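Local coordinates for mandelate racemase/muconate lactonizing protein (Paenibacillus sp., PDB 3V5C) that probably dehydrates galacturonate as a magnesium-dependent lyase of the enolase superfamily, here in an engineered mutant form, at residues A[69-72]-A[73-77]; A[85-89]-A[90-94]. The protein carries 1 engineered substitution. All blocks are in the same frame, centred on the assembly; numbering follows the deposited sequence. Where two conformers were deposited one is given.

Contact 1. Residues A[69-72]-A[73-77]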
ATOM      1  N   ALA A  69       8.519 -15.011 -19.555  1.00 14.74           N
ATOM      2  CA  ALA A  69       9.626 -15.428 -18.719  1.00 17.64           C
ATOM      3  C   ALA A  69      10.650 -16.224 -19.526  1.00 18.03           C
ATOM      4  O   ALA A  69      11.851 -16.117 -19.298  1.00 16.51           O
ATOM      5  CB  ALA A  69       9.119 -16.240 -17.544  1.00 17.52           C
ATOM      6  N   GLU A  70      10.167 -17.044 -20.453  1.00 18.20           N
ATOM      7  CA  GLU A  70      11.054 -17.876 -21.259  1.00 21.88           C
ATOM      8  C   GLU A  70      12.128 -17.009 -21.909  1.00 22.02           C
ATOM      9  O   GLU A  70      13.292 -17.399 -21.991  1.00 22.61           O
ATOM     10  CB  GLU A  70      10.248 -18.614 -22.330  1.00 22.18           C
ATOM     11  CG  GLU A  70      11.036 -19.663 -23.115  1.00 26.66           C
ATOM     12  CD  GLU A  70      11.860 -19.058 -24.244  1.00 33.88           C
ATOM     13  OE1 GLU A  70      11.464 -17.994 -24.769  1.00 31.39           O
ATOM     14  OE2 GLU A  70      12.908 -19.640 -24.606  1.00 35.27           O
ATOM     15  N   ASP A  71      11.727 -15.813 -22.333  1.00 19.70           N
ATOM     16  CA  ASP A  71      12.626 -14.889 -23.011  1.00 22.92           C
ATOM     17  C   ASP A  71      13.632 -14.203 -22.078  1.00 25.66           C
ATOM     18  O   ASP A  71      14.579 -13.570 -22.536  1.00 27.92           O
ATOM     19  CB  ASP A  71      11.814 -13.830 -23.758  1.00 24.83           C
ATOM     20  CG  ASP A  71      12.620 -13.143 -24.832  1.00 37.90           C
ATOM     21  OD1 ASP A  71      13.206 -13.858 -25.673  1.00 39.03           O
ATOM     22  OD2 ASP A  71      12.683 -11.894 -24.823  1.00 35.14           O
ATOM     23  N   VAL A  72      13.422 -14.320 -20.772  1.00 17.32           N
ATOM     24  CA  VAL A  72      14.333 -13.721 -19.809  1.00 16.65           C
ATOM     25  C   VAL A  72      15.364 -14.718 -19.287  1.00 18.01           C
ATOM     26  O   VAL A  72      16.436 -14.316 -18.844  1.00 19.01           O
ATOM     27  CB  VAL A  72      13.547 -13.095 -18.636  1.00 14.96           C
ATOM     28  CG1 VAL A  72      14.484 -12.440 -17.641  1.00 16.08           C
ATOM     29  CG2 VAL A  72      12.559 -12.067 -19.171  1.00 17.34           C
ATOM     30  N   ILE A  73      15.050 -16.012 -19.341  1.00 12.81           N
ATOM     31  CA  ILE A  73      16.012 -17.031 -18.913  1.00 16.60           C
ATOM     32  C   ILE A  73      17.299 -16.860 -19.714  1.00 18.41           C
ATOM     33  O   ILE A  73      17.244 -16.687 -20.934  1.00 20.12           O
ATOM     34  CB  ILE A  73      15.478 -18.467 -19.118  1.00 16.93           C
ATOM     35  CG1 ILE A  73      14.145 -18.657 -18.379  1.00 17.69           C
ATOM     36  CG2 ILE A  73      16.544 -19.521 -18.722  1.00 17.25           C
ATOM     37  CD1 ILE A  73      14.176 -18.314 -16.898  1.00 17.19           C
ATOM     38  N   GLY A  74      18.439 -16.889 -19.031  1.00 14.81           N
ATOM     39  CA  GLY A  74      19.729 -16.752 -19.692  1.00 20.91           C
ATOM     40  C   GLY A  74      20.266 -15.330 -19.737  1.00 18.39           C
ATOM     41  O   GLY A  74      21.457 -15.118 -19.982  1.00 21.24           O
ATOM     42  N   ARG A  75      19.403 -14.345 -19.513  1.00 16.09           N
ATOM     43  CA  ARG A  75      19.859 -12.962 -19.462  1.00 16.72           C
ATOM     44  C   ARG A  75      20.711 -12.676 -18.223  1.00 16.81           C
ATOM     45  O   ARG A  75      20.493 -13.247 -17.152  1.00 16.71           O
ATOM     46  CB  ARG A  75      18.676 -11.990 -19.566  1.00 16.04           C
ATOM     47  CG  ARG A  75      17.932 -12.046 -20.906  1.00 19.34           C
ATOM     48  CD  ARG A  75      16.921 -10.919 -21.016  1.00 19.06           C
ATOM     49  NE  ARG A  75      15.976 -11.083 -22.125  1.00 22.27           N
ATOM     50  CZ  ARG A  75      15.939 -10.305 -23.201  1.00 31.50           C
ATOM     51  NH1 ARG A  75      16.802  -9.304 -23.333  1.00 32.04           N
ATOM     52  NH2 ARG A  75      15.037 -10.529 -24.151  1.00 31.93           N
ATOM     53  N   ARG A  76      21.703 -11.806 -18.381  0.59 17.31           N
ATOM     54  CA  ARG A  76      22.533 -11.374 -17.260  0.59 14.46           C
ATOM     55  C   ARG A  76      21.753 -10.403 -16.373  0.59 15.75           C
ATOM     56  O   ARG A  76      21.097  -9.487 -16.875  0.59 16.63           O
ATOM     57  CB  ARG A  76      23.817 -10.717 -17.777  0.59 16.29           C
ATOM     58  CG  ARG A  76      24.573 -11.590 -18.775  0.59 16.96           C
ATOM     59  CD  ARG A  76      25.858 -10.940 -19.265  0.59 16.67           C
ATOM     60  NE  ARG A  76      26.505 -11.765 -20.290  0.59 18.75           N
ATOM     61  CZ  ARG A  76      27.468 -12.654 -20.055  0.59 17.86           C
ATOM     62  NH1 ARG A  76      27.931 -12.846 -18.828  0.59 17.13           N
ATOM     63  NH2 ARG A  76      27.976 -13.358 -21.058  0.59 21.02           N
ATOM     64  N   LEU A  77      21.798 -10.632 -15.063  1.00 13.32           N
ATOM     65  CA  LEU A  77      21.118  -9.747 -14.102  1.00 14.25           C
ATOM     66  C   LEU A  77      21.489  -8.281 -14.331  1.00 16.70           C
ATOM     67  O   LEU A  77      20.627  -7.404 -14.273  1.00 14.24           O
ATOM     68  CB  LEU A  77      21.418 -10.153 -12.654  1.00 14.36           C
ATOM     69  CG  LEU A  77      20.906  -9.204 -11.559  1.00 17.29           C
ATOM     70  CD1 LEU A  77      19.384  -9.046 -11.620  1.00 19.77           C
ATOM     71  CD2 LEU A  77      21.322  -9.727 -10.202  1.00 18.60           C
TER
HETATM   72  O   HOH W   1      15.728 -17.059 -23.192  1.00 36.27           O
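Ala69 O, near the end of helix 66-70, accepts the backbone N-H of Ile73 at 3.2 Å, a bond that spans four residues as in an alpha-helix, and it also takes the N-H of Val72. The Ile73 side chain folds back over the same carbonyl, with CG1 3.5 Å from Ala69 O, because CG1 stands anti to the carbonyl carbon of Ile73 and beside its backbone N (chi1 -57°). Glu70 adds a weak bond from its carbonyl to Ile73 N, and a water bridges Glu70 O and Ile73 O, linking the carbonyl of Glu70 to that of Ile73 in the outgoing chain. Asp71 is held by Arg75 side-on, through two nitrogens and two different acceptors. Arg75 NE meets the backbone Asp71 O at 2.9 Å, while Arg75 NH2 forms a salt bridge with Asp71 OD2 at 2.8 Å. The two flat groups stand 74° apart: OD2 lies in the guanidinium plane, yet the nitrogen reaches it from above the plane of the carboxylate. At Val72 a type II beta turn begins, closed by Arg75 N bonding to Val72 O at 3.0 Å, with Gly74 at its third position. The stem of Arg75 lies against this carbonyl, CB 3.3 Å from Val72 O, and its extended chain sets the guanidinium with an edge toward Val72 CA. Pairing main-chain and side-chain acceptors of Asp71 with one guanidinium should restrain rotation of the guanidinium, and the adjoining carboxylate should offset the positive charge of Arg75 at this partly buried turn.

Contact 2. Residues A[85-89]-A[90-94]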
ATOM      1  N   GLY A  85      21.308   2.423 -12.900  1.00 27.92           N
ATOM      2  CA  GLY A  85      21.179   1.531 -11.762  1.00 34.10           C
ATOM      3  C   GLY A  85      19.716   1.326 -11.433  1.00 28.15           C
ATOM      4  O   GLY A  85      19.365   0.859 -10.351  1.00 31.27           O
ATOM      5  N   ARG A  86      18.864   1.698 -12.382  1.00 33.72           N
ATOM      6  CA  ARG A  86      17.430   1.502 -12.241  1.00 29.79           C
ATOM      7  C   ARG A  86      16.952   0.298 -13.039  1.00 22.67           C
ATOM      8  O   ARG A  86      17.323   0.110 -14.201  1.00 25.18           O
ATOM      9  CB  ARG A  86      16.669   2.762 -12.670  1.00 32.05           C
ATOM     10  CG  ARG A  86      16.944   3.971 -11.780  1.00 35.76           C
ATOM     11  CD  ARG A  86      16.161   5.199 -12.228  1.00 42.19           C
ATOM     12  NE  ARG A  86      16.654   5.764 -13.484  1.00 48.64           N
ATOM     13  CZ  ARG A  86      16.239   5.389 -14.690  1.00 43.92           C
ATOM     14  NH1 ARG A  86      15.326   4.435 -14.816  1.00 46.29           N
ATOM     15  NH2 ARG A  86      16.739   5.962 -15.776  1.00 51.83           N
ATOM     16  N   LEU A  87      16.119  -0.516 -12.412  1.00 20.95           N
ATOM     17  CA  LEU A  87      15.551  -1.668 -13.093  1.00 16.59           C
ATOM     18  C   LEU A  87      14.750  -1.206 -14.291  1.00 18.18           C
ATOM     19  O   LEU A  87      13.880  -0.327 -14.172  1.00 17.89           O
ATOM     20  CB  LEU A  87      14.659  -2.452 -12.142  1.00 18.65           C
ATOM     21  CG  LEU A  87      14.130  -3.743 -12.727  1.00 18.44           C
ATOM     22  CD1 LEU A  87      15.276  -4.739 -12.884  1.00 20.76           C
ATOM     23  CD2 LEU A  87      13.079  -4.313 -11.797  1.00 19.72           C
ATOM     24  N   ARG A  88      15.041  -1.785 -15.455  1.00 16.17           N
ATOM     25  CA  ARG A  88      14.360  -1.372 -16.674  1.00 15.91           C
ATOM     26  C   ARG A  88      12.853  -1.605 -16.587  1.00 19.19           C
ATOM     27  O   ARG A  88      12.388  -2.634 -16.085  1.00 15.88           O
ATOM     28  CB  ARG A  88      14.931  -2.071 -17.913  1.00 19.54           C
ATOM     29  CG  ARG A  88      16.328  -1.606 -18.285  1.00 24.16           C
ATOM     30  CD  ARG A  88      16.886  -2.481 -19.375  1.00 25.20           C
ATOM     31  NE  ARG A  88      18.315  -2.274 -19.557  1.00 32.04           N
ATOM     32  CZ  ARG A  88      18.839  -1.464 -20.465  1.00 38.04           C
ATOM     33  NH1 ARG A  88      18.043  -0.776 -21.273  1.00 42.18           N
ATOM     34  NH2 ARG A  88      20.157  -1.341 -20.565  1.00 36.56           N
ATOM     35  N   GLU A  89      12.125  -0.617 -17.096  1.00 18.72           N
ATOM     36  CA  GLU A  89      10.671  -0.602 -17.152  1.00 16.63           C
ATOM     37  C   GLU A  89      10.069  -1.949 -17.549  1.00 16.01           C
ATOM     38  O   GLU A  89       9.094  -2.412 -16.951  1.00 16.87           O
ATOM     39  CB  GLU A  89      10.226   0.469 -18.158  1.00 18.78           C
ATOM     40  CG  GLU A  89       8.747   0.551 -18.341  1.00 30.77           C
ATOM     41  CD  GLU A  89       8.071   1.265 -17.194  1.00 32.02           C
ATOM     42  OE1 GLU A  89       8.786   1.904 -16.382  1.00 26.05           O
ATOM     43  OE2 GLU A  89       6.825   1.193 -17.113  1.00 43.19           O
ATOM     44  N   ALA A  90      10.660  -2.579 -18.553  1.00 15.16           N
ATOM     45  CA  ALA A  90      10.123  -3.825 -19.099  1.00 14.96           C
ATOM     46  C   ALA A  90      10.074  -4.982 -18.099  1.00 13.61           C
ATOM     47  O   ALA A  90       9.347  -5.952 -18.320  1.00 15.96           O
ATOM     48  CB  ALA A  90      10.913  -4.238 -20.343  1.00 23.85           C
ATOM     49  N   TYR A  91      10.827  -4.877 -17.008  1.00 14.71           N
ATOM     50  CA  TYR A  91      10.949  -5.986 -16.053  1.00 13.08           C
ATOM     51  C   TYR A  91      10.289  -5.719 -14.705  1.00 15.08           C
ATOM     52  O   TYR A  91      10.249  -6.603 -13.835  1.00 12.67           O
ATOM     53  CB  TYR A  91      12.422  -6.316 -15.781  1.00 13.64           C
ATOM     54  CG  TYR A  91      13.233  -6.672 -17.004  1.00 15.27           C
ATOM     55  CD1 TYR A  91      13.082  -7.910 -17.621  1.00 17.63           C
ATOM     56  CD2 TYR A  91      14.157  -5.788 -17.524  1.00 16.21           C
ATOM     57  CE1 TYR A  91      13.826  -8.248 -18.738  1.00 23.04           C
ATOM     58  CE2 TYR A  91      14.904  -6.117 -18.646  1.00 18.46           C
ATOM     59  CZ  TYR A  91      14.732  -7.352 -19.244  1.00 23.32           C
ATOM     60  OH  TYR A  91      15.469  -7.695 -20.364  1.00 22.61           O
ATOM     61  N   ARG A  92       9.796  -4.501 -14.514  1.00 12.53           N
ATOM     62  CA  ARG A  92       9.404  -4.059 -13.174  1.00 12.38           C
ATOM     63  C   ARG A  92       8.244  -4.843 -12.564  1.00 10.90           C
ATOM     64  O   ARG A  92       8.401  -5.451 -11.507  1.00 11.80           O
ATOM     65  CB  ARG A  92       9.079  -2.569 -13.188  1.00 11.92           C
ATOM     66  CG  ARG A  92      10.309  -1.720 -13.421  1.00 12.52           C
ATOM     67  CD  ARG A  92       9.990  -0.239 -13.494  1.00 12.44           C
ATOM     68  NE  ARG A  92      11.222   0.508 -13.713  1.00 15.35           N
ATOM     69  CZ  ARG A  92      11.331   1.824 -13.602  1.00 15.26           C
ATOM     70  NH1 ARG A  92      10.263   2.564 -13.296  1.00 16.23           N
ATOM     71  NH2 ARG A  92      12.508   2.410 -13.816  1.00 18.27           N
ATOM     72  N   LEU A  93       7.090  -4.829 -13.221  1.00 12.60           N
ATOM     73  CA  LEU A  93       5.903  -5.464 -12.648  1.00 10.37           C
ATOM     74  C   LEU A  93       6.109  -6.972 -12.460  1.00 11.60           C
ATOM     75  O   LEU A  93       5.607  -7.565 -11.497  1.00 11.30           O
ATOM     76  CB  LEU A  93       4.675  -5.216 -13.514  1.00 13.19           C
ATOM     77  CG  LEU A  93       4.349  -3.751 -13.810  1.00 13.41           C
ATOM     78  CD1 LEU A  93       3.179  -3.654 -14.783  1.00 15.42           C
ATOM     79  CD2 LEU A  93       4.095  -2.967 -12.497  1.00 14.63           C
ATOM     80  N   GLN A  94       6.852  -7.578 -13.379  1.00 12.52           N
ATOM     81  CA  GLN A  94       7.028  -9.020 -13.406  1.00 13.65           C
ATOM     82  C   GLN A  94       8.085  -9.490 -12.415  1.00 12.40           C
ATOM     83  O   GLN A  94       7.927 -10.531 -11.783  1.00 12.23           O
ATOM     84  CB  GLN A  94       7.455  -9.455 -14.807  1.00 13.45           C
ATOM     85  CG  GLN A  94       6.407  -9.229 -15.889  1.00 15.01           C
ATOM     86  CD  GLN A  94       6.420  -7.818 -16.470  1.00 16.38           C
ATOM     87  OE1 GLN A  94       7.261  -6.978 -16.122  1.00 14.72           O
ATOM     88  NE2 GLN A  94       5.472  -7.553 -17.364  1.00 20.54           N
TER
HETATM   89  O   HOH W   2       7.050  -4.193 -16.264  1.00 16.92           O
HETATM   90  O   HOH W   3       7.559   2.291 -14.033  1.00 17.02           O
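The turn leading into helix 92-107 is clasped by Arg92, at the start of that helix, whose guanidinium reaches back to the preceding loop. Its chain is extended from CG to NE, and both NE and NH2 converge on one acceptor, Leu87 O, at 2.8 and 3.1 Å. This oxygen lies in the guanidinium plane, 4° out of it, so the fork fixes the rotation of the group. Glu89 approaches differently: its side chain, bent at chi2 (77°), brings OE1 over one face of the guanidinium, 3.5 Å from Arg92 NH1. That salt bridge rests on charge alone, but a water bonds to both atoms and links them. Arg88 O receives Tyr91 N at 2.9 Å, and the edge of the tyrosine ring meets Arg88 CB, with CD2 at 3.8 Å. Leu87 lays CD2 3.9 Å from Arg92 CA, its side chain running counter to that of Arg92. Arg86 NH1 sits 3.6 Å from Arg92 NH2, a proximity that nearby acids probably ease: Asp82 pairs with Arg86 and Glu296 with Arg92. Glu296 belongs to helix 291-303, against which Leu87 and Arg92 pack through Thr292, whereas Tyr91 touches Trp68 of helix 66-70.

How the contacts relate
Contacts 1 and 2 stand at the two ends of the connection between helix 66-70 and helix 92-107, the first where the chain leaves a helix, the second where it enters one. Their centres are 13 Å apart, and they touch through Tyr91, whose OH lies 3.6 Å from Arg75 CD and whose CE1 lies 4.0 Å from Val72 CG2. Each is partly buried, and each uses an arginine to hold a backbone carbonyl. In contact 1 that arginine is partly exposed, at a turn beside strand 14-30, and its acid is local. In contact 2 it is buried, and a glutamate of helix 291-303 supplements the local one.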